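Local coordinates for protein Hen1 (Anabaena variabilis, PDB 3JWH) that probably transfers a methyl group from S-adenosylmethionine to the 2'-hydroxyl of the 3'-terminal nucleotide of RNA, at residues F100-E113 against L127-P141. Sequence-based numbering, arbitrary orientation.
Sequences FHGYDAATVIEVIE and LFEFAQPKIVIVTTP. With SAH (S-adenosyl-L-homocysteine), chain C.
T139 donates its hydroxyl to E110, OG1 to OE2 at 2.6 Å, using the carboxylate lone pair that faces away from OE1. A bend at chi2 (-60°) brings the E110 carboxylate across to T139 and P141 of the neighbouring strand, and R17 of helix 13-27 forms a salt bridge with the same OE2. One residue on, T140 OG1 donates to E113 OE1 at 2.9 Å, approaching from above the carboxylate plane, while P141 lies against both acids. The strands themselves run parallel, their axes 11° apart. Five backbone bonds pair them from D104 to T139; the two central ones, I137 N to A106 O and V108 N to I137 O, are nearly straight, the second spanning 2.7 Å. At T139 the pairing changes: E110 N reaches T139 O from above the carbonyl plane, and a water bridges V108 O, V111 N and T139 O. On the helix side, A106 CB packs on P133 CG and L127 CD1, each at 3.8 Å, and V108 CG2 meets L127 CD2 tip to tip at 4.0 Å. Ahead of strand 105-109, H101 NE2 lies over one face of F130, offset toward the rim, 3.2 Å from F130 CZ, the ring planes oblique at 45°. Strand 105-109, helix 117-131 and strand 135-141 thus form a beta-alpha-beta unit of the Rossmann-like methyltransferase fold, and at the carboxyl end of strand 105-109 I109 O accepts a bond from the S-adenosyl-L-homocysteine amino nitrogen, N, at 2.9 Å.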
loop_
_atom_site.group_PDB
_atom_site.type_symbol
_atom_site.label_atom_id
_atom_site.label_comp_id
_atom_site.label_asym_id
_atom_site.label_seq_id
_atom_site.Cartn_x
_atom_site.Cartn_y
_atom_site.Cartn_z
ATOM N N PHE A 100 2.141 14.167 4.135
ATOM C CA PHE A 100 2.073 13.126 3.109
ATOM C C PHE A 100 2.925 13.485 1.879
ATOM O O PHE A 100 2.996 12.709 0.928
ATOM C CB PHE A 100 0.632 12.924 2.635
ATOM C CG PHE A 100 -0.306 12.365 3.672
ATOM C CD1 PHE A 100 0.139 11.990 4.932
ATOM C CD2 PHE A 100 -1.658 12.221 3.367
ATOM C CE1 PHE A 100 -0.752 11.478 5.885
ATOM C CE2 PHE A 100 -2.562 11.710 4.305
ATOM C CZ PHE A 100 -2.112 11.339 5.566
ATOM N N HIS A 101 3.564 14.653 1.890
ATOM C CA HIS A 101 4.384 15.103 0.755
ATOM C C HIS A 101 5.833 14.644 0.759
ATOM O O HIS A 101 6.392 14.277 1.792
ATOM C CB HIS A 101 4.437 16.643 0.682
ATOM C CG HIS A 101 3.142 17.296 0.318
ATOM N ND1 HIS A 101 2.452 16.992 -0.834
ATOM C CD2 HIS A 101 2.443 18.288 0.926
ATOM C CE1 HIS A 101 1.384 17.768 -0.924
ATOM N NE2 HIS A 101 1.356 18.565 0.131
ATOM N N GLY A 102 6.437 14.712 -0.422
ATOM C CA GLY A 102 7.840 14.396 -0.573
ATOM C C GLY A 102 8.348 12.978 -0.564
ATOM O O GLY A 102 9.565 12.800 -0.539
ATOM N N TYR A 103 7.467 11.977 -0.570
ATOM C CA TYR A 103 7.909 10.572 -0.560
ATOM C C TYR A 103 8.092 9.996 -1.966
ATOM O O TYR A 103 7.475 10.440 -2.932
ATOM C CB TYR A 103 6.903 9.683 0.201
ATOM C CG TYR A 103 6.902 9.880 1.693
ATOM C CD1 TYR A 103 7.787 9.173 2.516
ATOM C CD2 TYR A 103 6.063 10.819 2.285
ATOM C CE1 TYR A 103 7.832 9.402 3.895
ATOM C CE2 TYR A 103 6.101 11.059 3.659
ATOM C CZ TYR A 103 6.975 10.360 4.454
ATOM O OH TYR A 103 6.985 10.576 5.811
ATOM N N ASP A 104 8.960 9.005 -2.077
ATOM C CA ASP A 104 9.170 8.364 -3.367
ATOM C C ASP A 104 7.964 7.505 -3.733
ATOM O O ASP A 104 7.573 7.433 -4.891
ATOM C CB ASP A 104 10.407 7.480 -3.325
ATOM C CG ASP A 104 11.667 8.266 -3.126
ATOM O OD1 ASP A 104 11.761 9.365 -3.701
ATOM O OD2 ASP A 104 12.566 7.786 -2.411
ATOM N N ALA A 105 7.380 6.865 -2.727
ATOM C CA ALA A 105 6.246 5.974 -2.944
ATOM C C ALA A 105 5.285 5.923 -1.770
ATOM O O ALA A 105 5.656 6.159 -0.619
ATOM C CB ALA A 105 6.759 4.557 -3.237
ATOM N N ALA A 106 4.039 5.617 -2.092
ATOM C CA ALA A 106 2.992 5.454 -1.112
ATOM C C ALA A 106 2.479 4.021 -1.321
ATOM O O ALA A 106 2.310 3.579 -2.459
ATOM C CB ALA A 106 1.882 6.438 -1.381
ATOM N N THR A 107 2.262 3.279 -0.246
ATOM C CA THR A 107 1.722 1.928 -0.400
ATOM C C THR A 107 0.364 1.920 0.268
ATOM O O THR A 107 0.190 2.487 1.337
ATOM C CB THR A 107 2.618 0.846 0.255
ATOM O OG1 THR A 107 2.854 1.180 1.632
ATOM C CG2 THR A 107 3.939 0.717 -0.491
ATOM N N VAL A 108 -0.605 1.287 -0.370
ATOM C CA VAL A 108 -1.962 1.207 0.157
ATOM C C VAL A 108 -2.253 -0.304 0.078
ATOM O O VAL A 108 -2.760 -0.802 -0.933
ATOM C CB VAL A 108 -2.945 1.994 -0.756
ATOM C CG1 VAL A 108 -4.249 2.200 -0.053
ATOM C CG2 VAL A 108 -2.321 3.323 -1.194
ATOM N N ILE A 109 -1.927 -1.017 1.148
ATOM C CA ILE A 109 -2.065 -2.468 1.204
ATOM C C ILE A 109 -3.308 -2.977 1.898
ATOM O O ILE A 109 -3.481 -2.793 3.105
ATOM C CB ILE A 109 -0.850 -3.082 1.900
ATOM C CG1 ILE A 109 0.419 -2.427 1.367
ATOM C CG2 ILE A 109 -0.791 -4.595 1.641
ATOM C CD1 ILE A 109 0.605 -2.542 -0.146
ATOM N N GLU A 110 -4.173 -3.624 1.126
ATOM C CA GLU A 110 -5.409 -4.166 1.668
ATOM C C GLU A 110 -6.164 -3.064 2.413
ATOM O O GLU A 110 -6.604 -3.246 3.556
ATOM C CB GLU A 110 -5.099 -5.332 2.612
ATOM C CG GLU A 110 -4.149 -6.389 2.002
ATOM C CD GLU A 110 -4.691 -7.046 0.720
ATOM O OE1 GLU A 110 -5.725 -7.749 0.784
ATOM O OE2 GLU A 110 -4.080 -6.862 -0.352
ATOM N N VAL A 111 -6.310 -1.919 1.754
ATOM C CA VAL A 111 -7.004 -0.790 2.345
ATOM C C VAL A 111 -8.270 -0.392 1.604
ATOM O O VAL A 111 -9.295 -0.172 2.235
ATOM C CB VAL A 111 -6.077 0.460 2.438
ATOM C CG1 VAL A 111 -6.882 1.693 2.802
ATOM C CG2 VAL A 111 -5.015 0.240 3.492
ATOM N N ILE A 112 -8.207 -0.308 0.273
ATOM C CA ILE A 112 -9.365 0.128 -0.520
ATOM C C ILE A 112 -10.696 -0.580 -0.285
ATOM O O ILE A 112 -11.753 0.049 -0.317
ATOM C CB ILE A 112 -9.069 0.101 -2.056
ATOM C CG1 ILE A 112 -8.656 -1.303 -2.505
ATOM C CG2 ILE A 112 -7.984 1.103 -2.391
ATOM C CD1 ILE A 112 -8.445 -1.415 -4.002
ATOM N N GLU A 113 -10.653 -1.880 -0.049
ATOM C CA GLU A 113 -11.874 -2.639 0.184
ATOM C C GLU A 113 -12.668 -2.136 1.397
ATOM O O GLU A 113 -13.893 -2.263 1.431
ATOM C CB GLU A 113 -11.534 -4.123 0.366
ATOM C CG GLU A 113 -10.490 -4.380 1.439
ATOM C CD GLU A 113 -9.085 -4.585 0.880
ATOM O OE1 GLU A 113 -8.657 -3.822 -0.025
ATOM O OE2 GLU A 113 -8.405 -5.519 1.366
ATOM N N LEU A 127 -4.397 11.074 -2.402
ATOM C CA LEU A 127 -3.276 10.281 -2.873
ATOM C C LEU A 127 -2.722 10.601 -4.270
ATOM O O LEU A 127 -1.516 10.816 -4.437
ATOM C CB LEU A 127 -3.659 8.794 -2.798
ATOM C CG LEU A 127 -2.751 7.755 -3.458
ATOM C CD1 LEU A 127 -1.412 7.664 -2.740
ATOM C CD2 LEU A 127 -3.463 6.411 -3.413
ATOM N N PHE A 128 -3.587 10.635 -5.274
ATOM C CA PHE A 128 -3.121 10.879 -6.633
ATOM C C PHE A 128 -3.051 12.328 -7.096
ATOM O O PHE A 128 -2.553 12.600 -8.181
ATOM C CB PHE A 128 -3.972 10.059 -7.607
ATOM C CG PHE A 128 -3.848 8.569 -7.416
ATOM C CD1 PHE A 128 -2.670 7.905 -7.761
ATOM C CD2 PHE A 128 -4.907 7.830 -6.895
ATOM C CE1 PHE A 128 -2.552 6.525 -7.592
ATOM C CE2 PHE A 128 -4.797 6.455 -6.721
ATOM C CZ PHE A 128 -3.619 5.800 -7.070
ATOM N N GLU A 129 -3.523 13.255 -6.267
ATOM C CA GLU A 129 -3.530 14.677 -6.618
ATOM C C GLU A 129 -2.712 15.478 -5.610
ATOM O O GLU A 129 -1.729 16.132 -5.972
ATOM C CB GLU A 129 -4.979 15.178 -6.656
ATOM C CG GLU A 129 -5.216 16.519 -7.332
ATOM C CD GLU A 129 -6.700 16.865 -7.386
ATOM O OE1 GLU A 129 -7.428 16.239 -8.186
ATOM O OE2 GLU A 129 -7.146 17.742 -6.612
ATOM N N PHE A 130 -3.108 15.400 -4.340
ATOM C CA PHE A 130 -2.419 16.104 -3.270
ATOM C C PHE A 130 -0.970 15.622 -3.063
ATOM O O PHE A 130 -0.019 16.343 -3.375
ATOM C CB PHE A 130 -3.217 15.958 -1.967
ATOM C CG PHE A 130 -2.680 16.776 -0.833
ATOM C CD1 PHE A 130 -2.719 18.171 -0.888
ATOM C CD2 PHE A 130 -2.118 16.165 0.280
ATOM C CE1 PHE A 130 -2.202 18.948 0.153
ATOM C CE2 PHE A 130 -1.597 16.931 1.328
ATOM C CZ PHE A 130 -1.641 18.330 1.262
ATOM N N ALA A 131 -0.793 14.413 -2.522
ATOM C CA ALA A 131 0.554 13.889 -2.285
ATOM C C ALA A 131 1.286 13.720 -3.612
ATOM O O ALA A 131 2.389 14.224 -3.807
ATOM C CB ALA A 131 0.475 12.554 -1.548
ATOM N N GLN A 132 0.634 13.015 -4.529
ATOM C CA GLN A 132 1.158 12.758 -5.852
ATOM C C GLN A 132 2.574 12.198 -5.865
ATOM O O GLN A 132 3.454 12.753 -6.504
ATOM C CB GLN A 132 1.095 14.037 -6.693
ATOM C CG GLN A 132 1.032 13.808 -8.192
ATOM C CD GLN A 132 0.586 15.051 -8.960
ATOM O OE1 GLN A 132 -0.240 15.826 -8.482
ATOM N NE2 GLN A 132 1.107 15.224 -10.156
ATOM N N PRO A 133 2.820 11.081 -5.151
ATOM C CA PRO A 133 4.178 10.549 -5.186
ATOM C C PRO A 133 4.500 9.942 -6.569
ATOM O O PRO A 133 3.608 9.722 -7.382
ATOM C CB PRO A 133 4.181 9.504 -4.051
ATOM C CG PRO A 133 2.754 9.059 -3.985
ATOM C CD PRO A 133 1.951 10.317 -4.233
ATOM N N LYS A 134 5.774 9.707 -6.834
ATOM C CA LYS A 134 6.176 9.118 -8.105
ATOM C C LYS A 134 5.586 7.708 -8.258
ATOM O O LYS A 134 5.109 7.339 -9.332
ATOM C CB LYS A 134 7.698 9.034 -8.186
ATOM C CG LYS A 134 8.212 8.591 -9.553
ATOM C CD LYS A 134 9.736 8.560 -9.615
ATOM C CE LYS A 134 10.216 8.339 -11.047
ATOM N NZ LYS A 134 11.704 8.467 -11.170
ATOM N N ILE A 135 5.602 6.947 -7.173
ATOM C CA ILE A 135 5.102 5.573 -7.181
ATOM C C ILE A 135 3.978 5.351 -6.189
ATOM O O ILE A 135 4.028 5.872 -5.082
ATOM C CB ILE A 135 6.230 4.564 -6.805
ATOM C CG1 ILE A 135 7.393 4.680 -7.779
ATOM C CG2 ILE A 135 5.682 3.141 -6.753
ATOM C CD1 ILE A 135 6.977 4.550 -9.210
ATOM N N VAL A 136 2.976 4.576 -6.587
ATOM C CA VAL A 136 1.870 4.202 -5.699
ATOM C C VAL A 136 1.575 2.702 -5.859
ATOM O O VAL A 136 1.230 2.251 -6.947
ATOM C CB VAL A 136 0.550 4.934 -6.010
ATOM C CG1 VAL A 136 -0.462 4.583 -4.951
ATOM C CG2 VAL A 136 0.764 6.442 -6.079
ATOM N N ILE A 137 1.694 1.937 -4.784
ATOM C CA ILE A 137 1.401 0.515 -4.858
ATOM C C ILE A 137 0.137 0.215 -4.065
ATOM O O ILE A 137 0.044 0.536 -2.888
ATOM C CB ILE A 137 2.600 -0.330 -4.346
ATOM C CG1 ILE A 137 3.781 -0.130 -5.286
ATOM C CG2 ILE A 137 2.216 -1.834 -4.289
ATOM C CD1 ILE A 137 5.121 0.079 -4.584
ATOM N N VAL A 138 -0.845 -0.371 -4.749
ATOM C CA VAL A 138 -2.138 -0.737 -4.171
ATOM C C VAL A 138 -2.442 -2.240 -4.349
ATOM O O VAL A 138 -2.360 -2.763 -5.459
ATOM C CB VAL A 138 -3.278 0.035 -4.869
ATOM C CG1 VAL A 138 -4.636 -0.346 -4.244
ATOM C CG2 VAL A 138 -3.018 1.532 -4.793
ATOM N N THR A 139 -2.787 -2.939 -3.271
ATOM C CA THR A 139 -3.129 -4.352 -3.408
ATOM C C THR A 139 -4.486 -4.558 -2.783
ATOM O O THR A 139 -4.837 -3.906 -1.806
ATOM C CB THR A 139 -2.148 -5.301 -2.682
ATOM O OG1 THR A 139 -2.351 -5.204 -1.274
ATOM C CG2 THR A 139 -0.734 -4.954 -2.985
ATOM N N THR A 140 -5.262 -5.469 -3.347
ATOM C CA THR A 140 -6.578 -5.752 -2.804
ATOM C C THR A 140 -6.885 -7.230 -3.054
ATOM O O THR A 140 -6.313 -7.845 -3.956
ATOM C CB THR A 140 -7.637 -4.854 -3.454
ATOM O OG1 THR A 140 -8.835 -4.883 -2.665
ATOM C CG2 THR A 140 -7.923 -5.301 -4.894
ATOM N N PRO A 141 -7.770 -7.824 -2.249
ATOM C CA PRO A 141 -8.077 -9.244 -2.464
ATOM C C PRO A 141 -8.917 -9.505 -3.725
ATOM O O PRO A 141 -9.838 -8.748 -4.035
ATOM C CB PRO A 141 -8.827 -9.640 -1.183
ATOM C CG PRO A 141 -8.403 -8.595 -0.159
ATOM C CD PRO A 141 -8.376 -7.334 -1.000
HETATM N N SAH C . -2.050 -2.658 5.596
HETATM C CA SAH C . -2.111 -3.459 6.828
HETATM C CB SAH C . -3.548 -3.933 7.055
HETATM C CG SAH C . -4.498 -2.737 7.124
HETATM S SD SAH C . -6.260 -3.191 7.329
HETATM C C SAH C . -1.204 -4.684 6.691
HETATM O O SAH C . -1.745 -5.736 6.288
HETATM O OXT SAH C . 0.002 -4.539 6.992
HETATM C "C5'" SAH C . -6.975 -1.554 6.933
HETATM C "C4'" SAH C . -6.240 -0.435 7.673
HETATM O "O4'" SAH C . -6.662 0.829 7.132
HETATM C "C3'" SAH C . -6.619 -0.440 9.157
HETATM O "O3'" SAH C . -5.488 -0.069 9.950
HETATM C "C2'" SAH C . -7.684 0.655 9.202
HETATM O "O2'" SAH C . -7.727 1.216 10.517
HETATM C "C1'" SAH C . -7.032 1.653 8.247
HETATM N N9 SAH C . -7.983 2.687 7.786
HETATM C C8 SAH C . -9.217 2.466 7.341
HETATM N N7 SAH C . -9.773 3.620 6.980
HETATM C C5 SAH C . -8.887 4.586 7.196
HETATM C C6 SAH C . -8.893 5.961 7.023
HETATM N N6 SAH C . -9.974 6.576 6.544
HETATM N N1 SAH C . -7.807 6.662 7.354
HETATM C C2 SAH C . -6.730 6.061 7.844
HETATM N N3 SAH C . -6.690 4.756 8.025
HETATM C C4 SAH C . -7.744 3.991 7.713
HETATM O O HOH W 1 7.755 11.295 -5.408
HETATM O O HOH W 2 -5.808 -1.361 -0.846
#